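Local coordinates for protein inactive dihydroorotase-like domain (Chaetomium thermophilum, PDB 5NNL) that is an inactive dihydroorotase-like domain, a member of a family built on a beta/alpha barrel, that appears to have no catalytic activity of its own, at residues 97-102 and 127-132; 148-153 and 269-274. All coordinates share one frame; numbering follows the deposited sequence.

How the contacts relate
Contacts 1 and 2 share a sheet: strand 128-130 of contact 1 lies beside strand 151-153 of contact 2, and their centres are about 11 Å apart. Two probable hydrogen bonds tie them, both to His152: Thr130 N to His152 O at 2.9 Å and Ile128 O to His152 N at 3.0 Å. On the helix-facing side, Ile128 CG2 meets Ile151 CD1 at 3.7 Å. Contact 1 pairs consecutive strands across one beta-alpha-beta unit, whereas contact 2 sets the next strand against the end of helix 257-271, more than a hundred residues on. Contact 1 closes before contact 2 opens, so they follow in series along the chain.

Contact 1 of 2, residues 97-102 and 127-132; sequences SLFIPF and PIITDA
Phe99 turns the edge of its ring to the carboxylate of Asp131: Asp131 OD2 lies near the ring plane, 3.7 Å from Phe99 CZ. Ring and carboxylate planes stand 63° apart, so the groups cross rather than stack. With CG anti to the backbone N, the ring is carried over toward residues 129-131, and Phe99 CD1 comes obliquely to 3.4 Å from Ile129 O. Pro101 N lies over one face of this ring, offset toward the rim. Ala132 CB approaches the Phe102 ring obliquely, 3.6 Å from Phe102 CE2.

The backbones run parallel, with short axes at 28°. Leu98 N donates to Pro127 O, Ile129 N returns a bond to Leu98 O at 2.7 Å, and Ile100 N reaches Ile129 O. Beyond this ladder a side chain takes over: Thr130 OG1 donates to Ile100 O at 2.9 Å, with a C=O...O angle of 168°. The same hydroxyl accepts from Ala132 N at 2.9 Å, closing an ST turn as the strand ends. A water accepts from Phe102 N and donates to Asp131 OD1 at 2.8 Å, bridging the two chain segments just past the paired residues.

Strand 98-100, helix 111-121 and strand 128-130 form a beta-alpha-beta unit, the repeating element expected of a dihydroorotase-type barrel. Leu98, Ile100 and Ile128 lie on the helix-facing side, where Ile100 CD1 packs 3.6 Å from Ile128 CG2; Val115 and Phe119 of the helix touch Ile100. Ser97 OG instead bonds to Ser77 OG and Arg43 NE.

Chemically, the Thr130 hydroxyl is gripped by two bonds, one given and one received, which fixes its rotation and ties the end of strand 128-130 to Ile100 and to the turn that follows, while water satisfies an amide and a carboxylate oxygen beyond it.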
loop_
_atom_site.group_PDB
_atom_site.type_symbol
_atom_site.label_atom_id
_atom_site.label_comp_id
_atom_site.label_asym_id
_atom_site.label_seq_id
_atom_site.Cartn_x
_atom_site.Cartn_y
_atom_site.Cartn_z
ATOM N N SER A 97 -2.560 -7.489 -10.009
ATOM C CA SER A 97 -3.155 -8.096 -8.825
ATOM C C SER A 97 -4.669 -7.952 -8.872
ATOM O O SER A 97 -5.207 -7.049 -9.519
ATOM C CB SER A 97 -2.624 -7.448 -7.550
ATOM O OG SER A 97 -3.097 -6.117 -7.456
ATOM N N LEU A 98 -5.344 -8.834 -8.138
ATOM C CA LEU A 98 -6.787 -8.769 -7.949
ATOM C C LEU A 98 -7.095 -8.398 -6.506
ATOM O O LEU A 98 -6.614 -9.055 -5.575
ATOM C CB LEU A 98 -7.448 -10.106 -8.292
ATOM C CG LEU A 98 -8.932 -10.237 -7.933
ATOM C CD1 LEU A 98 -9.743 -9.195 -8.679
ATOM C CD2 LEU A 98 -9.443 -11.638 -8.240
ATOM N N PHE A 99 -7.902 -7.358 -6.325
ATOM C CA PHE A 99 -8.337 -6.920 -5.008
ATOM C C PHE A 99 -9.763 -7.402 -4.750
ATOM O O PHE A 99 -10.670 -7.114 -5.538
ATOM C CB PHE A 99 -8.262 -5.398 -4.891
ATOM C CG PHE A 99 -8.693 -4.871 -3.553
ATOM C CD1 PHE A 99 -8.020 -5.238 -2.398
ATOM C CD2 PHE A 99 -9.765 -4.003 -3.450
ATOM C CE1 PHE A 99 -8.415 -4.749 -1.165
ATOM C CE2 PHE A 99 -10.164 -3.514 -2.221
ATOM C CZ PHE A 99 -9.489 -3.887 -1.077
ATOM N N ILE A 100 -9.948 -8.119 -3.654
ATOM C CA ILE A 100 -11.250 -8.670 -3.277
ATOM C C ILE A 100 -11.679 -8.036 -1.967
ATOM O O ILE A 100 -11.293 -8.487 -0.886
ATOM C CB ILE A 100 -11.200 -10.203 -3.156
ATOM C CG1 ILE A 100 -10.704 -10.826 -4.461
ATOM C CG2 ILE A 100 -12.588 -10.731 -2.802
ATOM C CD1 ILE A 100 -10.600 -12.336 -4.432
ATOM N N PRO A 101 -12.499 -6.988 -2.010
ATOM C CA PRO A 101 -13.176 -6.525 -0.802
ATOM C C PRO A 101 -14.528 -7.204 -0.657
ATOM O O PRO A 101 -15.180 -7.569 -1.636
ATOM C CB PRO A 101 -13.330 -5.023 -1.061
ATOM C CG PRO A 101 -13.575 -4.960 -2.568
ATOM C CD PRO A 101 -12.853 -6.158 -3.179
ATOM N N PHE A 102 -14.952 -7.379 0.592
ATOM C CA PHE A 102 -16.212 -8.065 0.850
ATOM C C PHE A 102 -17.411 -7.125 0.921
ATOM O O PHE A 102 -18.552 -7.601 0.900
ATOM C CB PHE A 102 -16.114 -8.872 2.144
ATOM C CG PHE A 102 -15.561 -10.253 1.949
ATOM C CD1 PHE A 102 -16.393 -11.356 2.008
ATOM C CD2 PHE A 102 -14.215 -10.448 1.696
ATOM C CE1 PHE A 102 -15.894 -12.627 1.831
ATOM C CE2 PHE A 102 -13.706 -11.718 1.516
ATOM C CZ PHE A 102 -14.548 -12.812 1.583
ATOM N N PRO A 127 -1.069 -12.396 -8.169
ATOM C CA PRO A 127 -1.430 -12.133 -6.769
ATOM C C PRO A 127 -2.896 -11.771 -6.570
ATOM O O PRO A 127 -3.528 -11.133 -7.416
ATOM C CB PRO A 127 -0.521 -10.959 -6.386
ATOM C CG PRO A 127 0.639 -11.070 -7.301
ATOM C CD PRO A 127 0.086 -11.584 -8.595
ATOM N N ILE A 128 -3.424 -12.184 -5.415
ATOM C CA ILE A 128 -4.739 -11.778 -4.934
ATOM C C ILE A 128 -4.566 -11.105 -3.580
ATOM O O ILE A 128 -3.847 -11.610 -2.712
ATOM C CB ILE A 128 -5.711 -12.973 -4.820
ATOM C CG1 ILE A 128 -5.965 -13.577 -6.204
ATOM C CG2 ILE A 128 -7.029 -12.534 -4.170
ATOM C CD1 ILE A 128 -6.844 -14.824 -6.199
ATOM N N ILE A 129 -5.244 -9.976 -3.397
ATOM C CA ILE A 129 -5.124 -9.164 -2.193
ATOM C C ILE A 129 -6.525 -8.863 -1.676
ATOM O O ILE A 129 -7.445 -8.611 -2.460
ATOM C CB ILE A 129 -4.333 -7.863 -2.466
ATOM C CG1 ILE A 129 -4.466 -6.882 -1.297
ATOM C CG2 ILE A 129 -4.799 -7.212 -3.755
ATOM C CD1 ILE A 129 -3.555 -5.666 -1.405
ATOM N N THR A 130 -6.688 -8.903 -0.354
ATOM C CA THR A 130 -7.980 -8.676 0.274
ATOM C C THR A 130 -7.805 -7.858 1.545
ATOM O O THR A 130 -6.754 -7.895 2.187
ATOM C CB THR A 130 -8.686 -9.996 0.622
ATOM O OG1 THR A 130 -9.916 -9.714 1.298
ATOM C CG2 THR A 130 -7.804 -10.875 1.509
ATOM N N ASP A 131 -8.856 -7.115 1.900
ATOM C CA ASP A 131 -8.940 -6.439 3.188
ATOM C C ASP A 131 -9.974 -7.091 4.102
ATOM O O ASP A 131 -10.468 -6.448 5.035
ATOM C CB ASP A 131 -9.256 -4.953 2.994
ATOM C CG ASP A 131 -10.596 -4.719 2.324
ATOM O OD1 ASP A 131 -11.233 -5.700 1.885
ATOM O OD2 ASP A 131 -11.013 -3.545 2.239
ATOM N N ALA A 132 -10.303 -8.358 3.853
ATOM C CA ALA A 132 -11.317 -9.053 4.636
ATOM C C ALA A 132 -10.923 -9.103 6.108
ATOM O O ALA A 132 -9.740 -9.122 6.458
ATOM C CB ALA A 132 -11.518 -10.473 4.103
HETATM O O HOH W 1 -13.508 -6.974 3.035
#

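Contact 2 of 2, residues 148-153 and 269-274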
loop_
_atom_site.group_PDB
_atom_site.type_symbol
_atom_site.label_atom_id
_atom_site.label_comp_id
_atom_site.label_asym_id
_atom_site.label_seq_id
_atom_site.Cartn_x
_atom_site.Cartn_y
_atom_site.Cartn_z
ATOM N N ASN A 148 -4.899 -24.170 -2.996
ATOM C CA ASN A 148 -3.449 -24.231 -2.828
ATOM C C ASN A 148 -2.755 -23.114 -3.605
ATOM O O ASN A 148 -1.859 -23.348 -4.418
ATOM C CB ASN A 148 -2.906 -25.594 -3.246
ATOM C CG ASN A 148 -1.452 -25.774 -2.862
ATOM O OD1 ASN A 148 -1.031 -25.393 -1.771
ATOM N ND2 ASN A 148 -0.675 -26.335 -3.767
ATOM N N ARG A 149 -3.182 -21.882 -3.347
ATOM C CA ARG A 149 -2.579 -20.705 -3.951
ATOM C C ARG A 149 -2.356 -19.652 -2.869
ATOM O O ARG A 149 -2.700 -19.847 -1.699
ATOM C CB ARG A 149 -3.445 -20.167 -5.100
ATOM C CG ARG A 149 -4.834 -19.670 -4.702
ATOM C CD ARG A 149 -5.207 -18.451 -5.522
ATOM N NE ARG A 149 -4.241 -17.375 -5.310
ATOM C CZ ARG A 149 -3.843 -16.509 -6.239
ATOM N NH1 ARG A 149 -4.321 -16.573 -7.476
ATOM N NH2 ARG A 149 -2.953 -15.577 -5.930
ATOM N N ARG A 150 -1.772 -18.528 -3.270
ATOM C CA ARG A 150 -1.362 -17.484 -2.342
ATOM C C ARG A 150 -2.495 -16.494 -2.103
ATOM O O ARG A 150 -3.343 -16.268 -2.968
ATOM C CB ARG A 150 -0.137 -16.738 -2.878
ATOM C CG ARG A 150 1.036 -17.635 -3.244
ATOM C CD ARG A 150 2.203 -16.832 -3.805
ATOM N NE ARG A 150 2.804 -15.953 -2.800
ATOM C CZ ARG A 150 4.089 -15.948 -2.442
ATOM N NH1 ARG A 150 4.969 -16.767 -3.006
ATOM N NH2 ARG A 150 4.503 -15.101 -1.510
ATOM N N ILE A 151 -2.495 -15.901 -0.911
ATOM C CA ILE A 151 -3.417 -14.826 -0.562
ATOM C C ILE A 151 -2.667 -13.806 0.283
ATOM O O ILE A 151 -1.878 -14.172 1.159
ATOM C CB ILE A 151 -4.656 -15.354 0.194
ATOM C CG1 ILE A 151 -5.646 -14.223 0.479
ATOM C CG2 ILE A 151 -4.246 -16.021 1.488
ATOM C CD1 ILE A 151 -6.343 -13.686 -0.752
ATOM N N HIS A 152 -2.918 -12.525 0.021
ATOM C CA HIS A 152 -2.310 -11.433 0.769
ATOM C C HIS A 152 -3.403 -10.609 1.431
ATOM O O HIS A 152 -4.363 -10.199 0.771
ATOM C CB HIS A 152 -1.463 -10.533 -0.134
ATOM C CG HIS A 152 -0.763 -9.434 0.605
ATOM N ND1 HIS A 152 0.423 -9.631 1.279
ATOM C CD2 HIS A 152 -1.092 -8.134 0.792
ATOM C CE1 HIS A 152 0.801 -8.496 1.839
ATOM N NE2 HIS A 152 -0.100 -7.572 1.559
ATOM N N VAL A 153 -3.246 -10.359 2.729
ATOM C CA VAL A 153 -4.225 -9.630 3.527
ATOM C C VAL A 153 -3.662 -8.250 3.830
ATOM O O VAL A 153 -2.554 -8.127 4.362
ATOM C CB VAL A 153 -4.565 -10.380 4.825
ATOM C CG1 VAL A 153 -5.647 -9.641 5.600
ATOM C CG2 VAL A 153 -5.005 -11.803 4.520
ATOM N N LYS A 269 8.317 -7.248 -3.032
ATOM C CA LYS A 269 8.771 -7.575 -4.376
ATOM C C LYS A 269 8.473 -9.030 -4.719
ATOM O O LYS A 269 8.052 -9.336 -5.840
ATOM C CB LYS A 269 10.263 -7.272 -4.473
ATOM C CG LYS A 269 10.889 -7.464 -5.828
ATOM C CD LYS A 269 12.352 -7.034 -5.760
ATOM C CE LYS A 269 13.123 -7.366 -7.015
ATOM N NZ LYS A 269 14.529 -6.883 -6.881
ATOM N N GLU A 270 8.672 -9.940 -3.766
ATOM C CA GLU A 270 8.448 -11.356 -4.037
ATOM C C GLU A 270 6.964 -11.698 -4.034
ATOM O O GLU A 270 6.492 -12.446 -4.899
ATOM C CB GLU A 270 9.185 -12.209 -3.007
ATOM C CG GLU A 270 9.370 -13.657 -3.421
ATOM C CD GLU A 270 9.093 -14.622 -2.286
ATOM O OE1 GLU A 270 7.906 -14.932 -2.047
ATOM O OE2 GLU A 270 10.062 -15.057 -1.627
ATOM N N ILE A 271 6.216 -11.157 -3.070
ATOM C CA ILE A 271 4.800 -11.489 -2.939
ATOM C C ILE A 271 4.032 -11.055 -4.178
ATOM O O ILE A 271 3.133 -11.763 -4.651
ATOM C CB ILE A 271 4.232 -10.846 -1.659
ATOM C CG1 ILE A 271 4.826 -11.535 -0.427
ATOM C CG2 ILE A 271 2.712 -10.920 -1.628
ATOM C CD1 ILE A 271 4.664 -10.756 0.859
ATOM N N PHE A 272 4.368 -9.891 -4.726
ATOM C CA PHE A 272 3.657 -9.351 -5.872
ATOM C C PHE A 272 4.421 -9.528 -7.179
ATOM O O PHE A 272 4.031 -8.947 -8.197
ATOM C CB PHE A 272 3.328 -7.878 -5.627
ATOM C CG PHE A 272 2.220 -7.678 -4.630
ATOM C CD1 PHE A 272 2.499 -7.570 -3.278
ATOM C CD2 PHE A 272 0.898 -7.626 -5.044
ATOM C CE1 PHE A 272 1.481 -7.399 -2.356
ATOM C CE2 PHE A 272 -0.126 -7.456 -4.128
ATOM C CZ PHE A 272 0.167 -7.342 -2.782
ATOM N N GLU A 273 5.484 -10.332 -7.176
ATOM C CA GLU A 273 6.199 -10.696 -8.397
ATOM C C GLU A 273 6.618 -9.452 -9.178
ATOM O O GLU A 273 6.386 -9.332 -10.382
ATOM C CB GLU A 273 5.343 -11.621 -9.262
ATOM C CG GLU A 273 4.932 -12.909 -8.562
ATOM C CD GLU A 273 3.566 -13.407 -8.996
ATOM O OE1 GLU A 273 3.118 -13.036 -10.104
ATOM O OE2 GLU A 273 2.939 -14.165 -8.222
ATOM N N LEU A 274 7.242 -8.514 -8.475
ATOM C CA LEU A 274 7.665 -7.262 -9.078
ATOM C C LEU A 274 9.088 -7.379 -9.612
ATOM O O LEU A 274 9.924 -8.109 -9.073
ATOM C CB LEU A 274 7.567 -6.122 -8.064
ATOM C CG LEU A 274 6.171 -5.933 -7.463
ATOM C CD1 LEU A 274 6.177 -4.837 -6.405
ATOM C CD2 LEU A 274 5.145 -5.626 -8.547
#
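Phe272 points an edge at the face of His152, a T-shaped pair with ring centroids 5.2 Å apart and planes at 69°. The leading atom is Phe272 CZ, 3.9 Å from His152 CD2, and the neighbouring CE1 of Phe272 sits over the centre of the imidazole. The rotation of the histidine ring is set from outside the contact, since ND1 bonds to Thr176 OG1 and NE2 to Asp178 OD1, both on strand 175-180. Ile271 crosses the histidine at about a right angle, its CG2 coming obliquely to within 3.9 Å of His152 ND1.

In the beta/alpha barrel expected of this family, the contact joins strand 151-153 to the C-terminal end of helix 257-271. A Schellman motif ends that helix: Glu273, with positive phi, is the C-prime residue, and Leu274 N bonds back to Lys269 O at 2.9 Å. Phe272 is the first residue to leave helical geometry, and it also touches Ile12.

Further out, Arg150 meets Glu270 in a salt bridge whose hydrogen bond, Arg150 NH2 to Glu270 OE1 at 3.4 Å, is weak. The oxygen lies at the guanidinium edge, yet the carboxylate and guanidinium planes are 86° apart. A bend at chi3 (67°) turns the arginine's guanidinium so that its NH2 edge meets Glu270 OE1; the same NH2 lies 3.7 Å from Ile271 CG1.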